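Local coordinates for protein diphosphomevalonate decarboxylase, putative (Trypanosoma brucei, PDB 2HKE) that probably catalyses the ATP-dependent decarboxylation of (R)-5-diphosphomevalonate to isopentenyl diphosphate, a step of the mevalonate pathway to sterols, at residues 239-242 / 243-247; 219-222 / 223-227. The protein carries 1 engineered substitution. All coordinates share one frame; numbering follows the deposited sequence.

Interaction 1 of 2, residues 239-242 / 243-247; sequences TFAE and IAMLE
Met245 folds back along its own helix onto Ala241, one turn earlier. Its CG is anti to the carbonyl carbon, the chain runs straight to SD and then bends at chi3 (-75°), which turns the methyl toward the preceding turn: CE lies 3.4 Å from Ala241 O and 4.4 Å from Ala241 CB. The same carbonyl oxygen accepts the backbone N-H of Met245 at 3.0 Å, so it meets both the amide and the methyl end of one residue. The backbone ladder is regular. Ile243 N to Thr239 O (3.0 Å), Ala244 N to Phe240 O (2.9 Å) and Leu246 N to Glu242 O (2.9 Å) are all i to i+4 bonds, with N-H...O angles of 157° to 168°. Ile243 CG1 also lies 3.4 Å from Thr239 O, the acceptor of the first bond.

Phe240, Ala241, Ile243 and Ala244 are buried, and the packed side is made where the CB atoms of Ile243 and Ala244, with Ile243 CG1, close on the carbonyls one turn back. The solvent side belongs to Glu242 and Leu246, which meet not side chain to side chain but through Leu246 CG against Glu242 O (3.2 Å), while the Glu242 chain extends away from the following turn. Thr239 hydrogen-bonds through OG1 to Asp236, just before the helix.

Within helix 237-256, the successive residues face different neighbours. The Phe240 ring packs outside these segments, edge-to-face with Phe16 and Phe301, Thr239 and Ile243 pack on helix 213-234, and Ala241 and Met245 lie against strand 288-291 of the five-stranded sheet.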
loop_
_atom_site.group_PDB
_atom_site.type_symbol
_atom_site.label_atom_id
_atom_site.label_comp_id
_atom_site.label_asym_id
_atom_site.label_seq_id
_atom_site.Cartn_x
_atom_site.Cartn_y
_atom_site.Cartn_z
ATOM N N THR A 239 -2.742 -21.065 2.216
ATOM C CA THR A 239 -1.926 -20.676 3.363
ATOM C C THR A 239 -1.677 -19.182 3.329
ATOM O O THR A 239 -1.799 -18.483 4.366
ATOM C CB THR A 239 -0.606 -21.462 3.404
ATOM O OG1 THR A 239 -0.925 -22.864 3.531
ATOM C CG2 THR A 239 0.251 -21.010 4.607
ATOM N N PHE A 240 -1.353 -18.676 2.150
ATOM C CA PHE A 240 -1.150 -17.234 1.993
ATOM C C PHE A 240 -2.403 -16.451 2.420
ATOM O O PHE A 240 -2.350 -15.458 3.194
ATOM C CB PHE A 240 -0.776 -16.903 0.545
ATOM C CG PHE A 240 -0.743 -15.425 0.261
ATOM C CD1 PHE A 240 0.317 -14.647 0.681
ATOM C CD2 PHE A 240 -1.832 -14.803 -0.375
ATOM C CE1 PHE A 240 0.318 -13.291 0.459
ATOM C CE2 PHE A 240 -1.832 -13.410 -0.547
ATOM C CZ PHE A 240 -0.740 -12.681 -0.143
ATOM N N ALA A 241 -3.543 -16.902 1.912
ATOM C CA ALA A 241 -4.831 -16.273 2.169
ATOM C C ALA A 241 -5.192 -16.271 3.657
ATOM O O ALA A 241 -5.675 -15.272 4.197
ATOM C CB ALA A 241 -5.930 -16.974 1.362
ATOM N N GLU A 242 -4.956 -17.395 4.288
ATOM C CA GLU A 242 -5.153 -17.536 5.716
ATOM C C GLU A 242 -4.319 -16.572 6.562
ATOM O O GLU A 242 -4.864 -15.928 7.486
ATOM C CB GLU A 242 -4.902 -19.027 6.118
ATOM C CG GLU A 242 -5.960 -19.958 5.601
ATOM C CD GLU A 242 -5.466 -21.420 5.421
ATOM O OE1 GLU A 242 -4.382 -21.767 5.954
ATOM O OE2 GLU A 242 -6.205 -22.230 4.781
ATOM N N ILE A 243 -3.035 -16.443 6.236
ATOM C CA ILE A 243 -2.146 -15.466 6.905
ATOM C C ILE A 243 -2.697 -14.074 6.700
ATOM O O ILE A 243 -2.756 -13.263 7.633
ATOM C CB ILE A 243 -0.674 -15.540 6.384
ATOM C CG1 ILE A 243 -0.054 -16.846 6.817
ATOM C CG2 ILE A 243 0.165 -14.272 6.782
ATOM C CD1 ILE A 243 0.093 -16.961 8.346
ATOM N N ALA A 244 -3.067 -13.741 5.453
ATOM C CA ALA A 244 -3.525 -12.370 5.197
ATOM C C ALA A 244 -4.783 -12.008 6.043
ATOM O O ALA A 244 -4.929 -10.890 6.566
ATOM C CB ALA A 244 -3.790 -12.182 3.718
ATOM N N MET A 245 -5.720 -12.956 6.171
ATOM C CA MET A 245 -6.938 -12.705 6.929
ATOM C C MET A 245 -6.644 -12.679 8.433
ATOM O O MET A 245 -7.250 -11.912 9.158
ATOM C CB MET A 245 -7.994 -13.758 6.604
ATOM C CG MET A 245 -8.553 -13.528 5.186
ATOM S SD MET A 245 -9.876 -14.559 4.637
ATOM C CE MET A 245 -9.024 -16.090 4.307
ATOM N N LEU A 246 -5.721 -13.504 8.892
ATOM C CA LEU A 246 -5.333 -13.468 10.322
ATOM C C LEU A 246 -4.703 -12.147 10.664
ATOM O O LEU A 246 -5.009 -11.544 11.664
ATOM C CB LEU A 246 -4.325 -14.562 10.634
ATOM C CG LEU A 246 -4.893 -15.969 10.713
ATOM C CD1 LEU A 246 -3.728 -16.993 10.729
ATOM C CD2 LEU A 246 -5.781 -16.090 11.951
ATOM N N GLU A 247 -3.865 -11.650 9.786
ATOM C CA GLU A 247 -3.186 -10.382 10.006
ATOM C C GLU A 247 -4.158 -9.226 9.998
ATOM O O GLU A 247 -4.106 -8.315 10.841
ATOM C CB GLU A 247 -2.132 -10.194 8.917
ATOM C CG GLU A 247 -0.808 -10.868 9.219
ATOM C CD GLU A 247 -0.048 -10.148 10.314
ATOM O OE1 GLU A 247 0.363 -8.978 10.097
ATOM O OE2 GLU A 247 0.083 -10.724 11.433
#

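Interaction 2 of 2, residues 219-222 / 223-227; sequences ETVP and ERMKI
Chi1 of Thr220 (-54°) sets OG1 beside the backbone N and sends CG2 to the far side of it, and Arg224, with CG anti to the carbonyl carbon, runs extended from CG to NE; the two side chains therefore lie alongside each other, pointing the same way. The methyl sits over the centre of one guanidinium face, with CG2 3.2 Å from Arg224 CZ, a close aliphatic-to-cation packing that uses none of the group's N-H donors. The guanidinium's own salt bridges go to Asp250 and Glu247.

On the exposed side, Glu219 and Glu223 bring like charges near each other, OE2 to OE2 at 3.8 Å, with carboxylate planes 23° apart. A water bridges the pair, donating to Glu219 OE2 (2.6 Å) and Glu223 OE1 (2.8 Å) while accepting from Thr220 OG1 (2.7 Å); this probably eases the repulsion. On the buried side Val221 CG1 packs 3.8 Å from Met225 CG, and both side chains reach the loop at Ile17.

The backbone donors of Arg224 and Met225 lie almost in line with the C=O bonds of Thr220 and Val221, whereas Lys226 N to Pro222 O is weak. Pro222 has no N-H to give, and the helix kinks there: a proline-kinked amphipathic alpha-helix of the C-terminal GHMP-type domain.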
loop_
_atom_site.group_PDB
_atom_site.type_symbol
_atom_site.label_atom_id
_atom_site.label_comp_id
_atom_site.label_asym_id
_atom_site.label_seq_id
_atom_site.Cartn_x
_atom_site.Cartn_y
_atom_site.Cartn_z
ATOM N N GLU A 219 6.382 -12.735 18.940
ATOM C CA GLU A 219 6.106 -14.081 18.473
ATOM C C GLU A 219 5.398 -14.115 17.117
ATOM O O GLU A 219 5.799 -14.861 16.258
ATOM C CB GLU A 219 5.253 -14.798 19.530
ATOM C CG GLU A 219 4.788 -16.200 19.149
ATOM C CD GLU A 219 3.915 -16.863 20.204
ATOM O OE1 GLU A 219 4.455 -17.486 21.146
ATOM O OE2 GLU A 219 2.710 -16.801 20.017
ATOM N N THR A 220 4.354 -13.331 16.937
ATOM C CA THR A 220 3.388 -13.624 15.874
ATOM C C THR A 220 3.973 -13.215 14.526
ATOM O O THR A 220 3.941 -13.960 13.568
ATOM C CB THR A 220 2.062 -12.911 16.100
ATOM O OG1 THR A 220 1.558 -13.235 17.420
ATOM C CG2 THR A 220 1.011 -13.329 15.064
ATOM N N VAL A 221 4.470 -11.995 14.447
ATOM C CA VAL A 221 4.982 -11.541 13.109
ATOM C C VAL A 221 6.123 -12.429 12.666
ATOM O O VAL A 221 6.122 -12.891 11.530
ATOM C CB VAL A 221 5.318 -10.069 13.072
ATOM C CG1 VAL A 221 6.076 -9.696 11.750
ATOM C CG2 VAL A 221 4.021 -9.241 13.211
ATOM N N PRO A 222 7.132 -12.673 13.528
ATOM C CA PRO A 222 8.147 -13.624 13.099
ATOM C C PRO A 222 7.632 -14.990 12.584
ATOM O O PRO A 222 8.139 -15.480 11.546
ATOM C CB PRO A 222 9.023 -13.770 14.351
ATOM C CG PRO A 222 8.932 -12.481 15.018
ATOM C CD PRO A 222 7.498 -12.034 14.802
ATOM N N GLU A 223 6.639 -15.561 13.253
ATOM C CA GLU A 223 5.985 -16.817 12.842
ATOM C C GLU A 223 5.375 -16.619 11.434
ATOM O O GLU A 223 5.604 -17.428 10.517
ATOM C CB GLU A 223 4.806 -17.208 13.742
ATOM C CG GLU A 223 5.076 -17.767 15.157
ATOM C CD GLU A 223 3.806 -17.905 16.042
ATOM O OE1 GLU A 223 2.758 -17.194 15.822
ATOM O OE2 GLU A 223 3.883 -18.769 16.963
ATOM N N ARG A 224 4.608 -15.547 11.262
ATOM C CA ARG A 224 3.855 -15.380 10.014
ATOM C C ARG A 224 4.741 -14.993 8.831
ATOM O O ARG A 224 4.461 -15.394 7.690
ATOM C CB ARG A 224 2.724 -14.367 10.190
ATOM C CG ARG A 224 1.719 -14.854 11.175
ATOM C CD ARG A 224 0.521 -13.929 11.303
ATOM N NE ARG A 224 -0.392 -14.525 12.299
ATOM C CZ ARG A 224 -1.349 -13.873 12.913
ATOM N NH1 ARG A 224 -1.570 -12.607 12.666
ATOM N NH2 ARG A 224 -2.095 -14.511 13.793
ATOM N N MET A 225 5.825 -14.270 9.091
ATOM C CA MET A 225 6.832 -13.986 8.041
ATOM C C MET A 225 7.409 -15.297 7.481
ATOM O O MET A 225 7.558 -15.441 6.276
ATOM C CB MET A 225 7.974 -13.114 8.559
ATOM C CG MET A 225 7.557 -11.651 8.881
ATOM S SD MET A 225 7.057 -10.718 7.390
ATOM C CE MET A 225 8.556 -10.876 6.395
ATOM N N LYS A 226 7.707 -16.237 8.351
ATOM C CA LYS A 226 8.207 -17.551 7.899
ATOM C C LYS A 226 7.164 -18.322 7.104
ATOM O O LYS A 226 7.480 -18.878 6.029
ATOM C CB LYS A 226 8.722 -18.373 9.086
ATOM C CG LYS A 226 9.102 -19.823 8.755
ATOM C CD LYS A 226 9.744 -20.518 9.974
ATOM C CE LYS A 226 10.100 -21.984 9.653
ATOM N NZ LYS A 226 10.905 -22.592 10.779
ATOM N N ILE A 227 5.921 -18.345 7.587
ATOM C CA ILE A 227 4.852 -19.120 6.953
ATOM C C ILE A 227 4.516 -18.463 5.603
ATOM O O ILE A 227 4.358 -19.137 4.614
ATOM C CB ILE A 227 3.559 -19.161 7.813
ATOM C CG1 ILE A 227 3.807 -19.914 9.137
ATOM C CG2 ILE A 227 2.406 -19.781 7.034
ATOM C CD1 ILE A 227 2.722 -19.625 10.219
HETATM O O HOH W 1 1.392 -15.910 17.941
#

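Interactions 1 and 2 lie on consecutive helices, 237-256 and 213-234, whose local segments run in roughly opposing directions; their centres are about 11 Å apart, and interaction 2 comes first in the chain. Two kinds of contact join them. Glu247 OE2 forms a salt bridge with Arg224 NH1 at 2.8 Å, so the arginine whose guanidinium face is packed in 219-227 is tied through NH1 to the helix carrying 239-247. Apolar packing continues the seam: Thr239 CG2 meets Ile227 CG2 at 3.5 Å, and Ile243 CG1 meets Ile227 CG2 at 3.8 Å. A second bridge, from Glu247 to Arg216, reinforces the helix pair, while Glu247 OE1 accepts the backbone N-H of Lys18 and so reaches the N-terminal part of the chain.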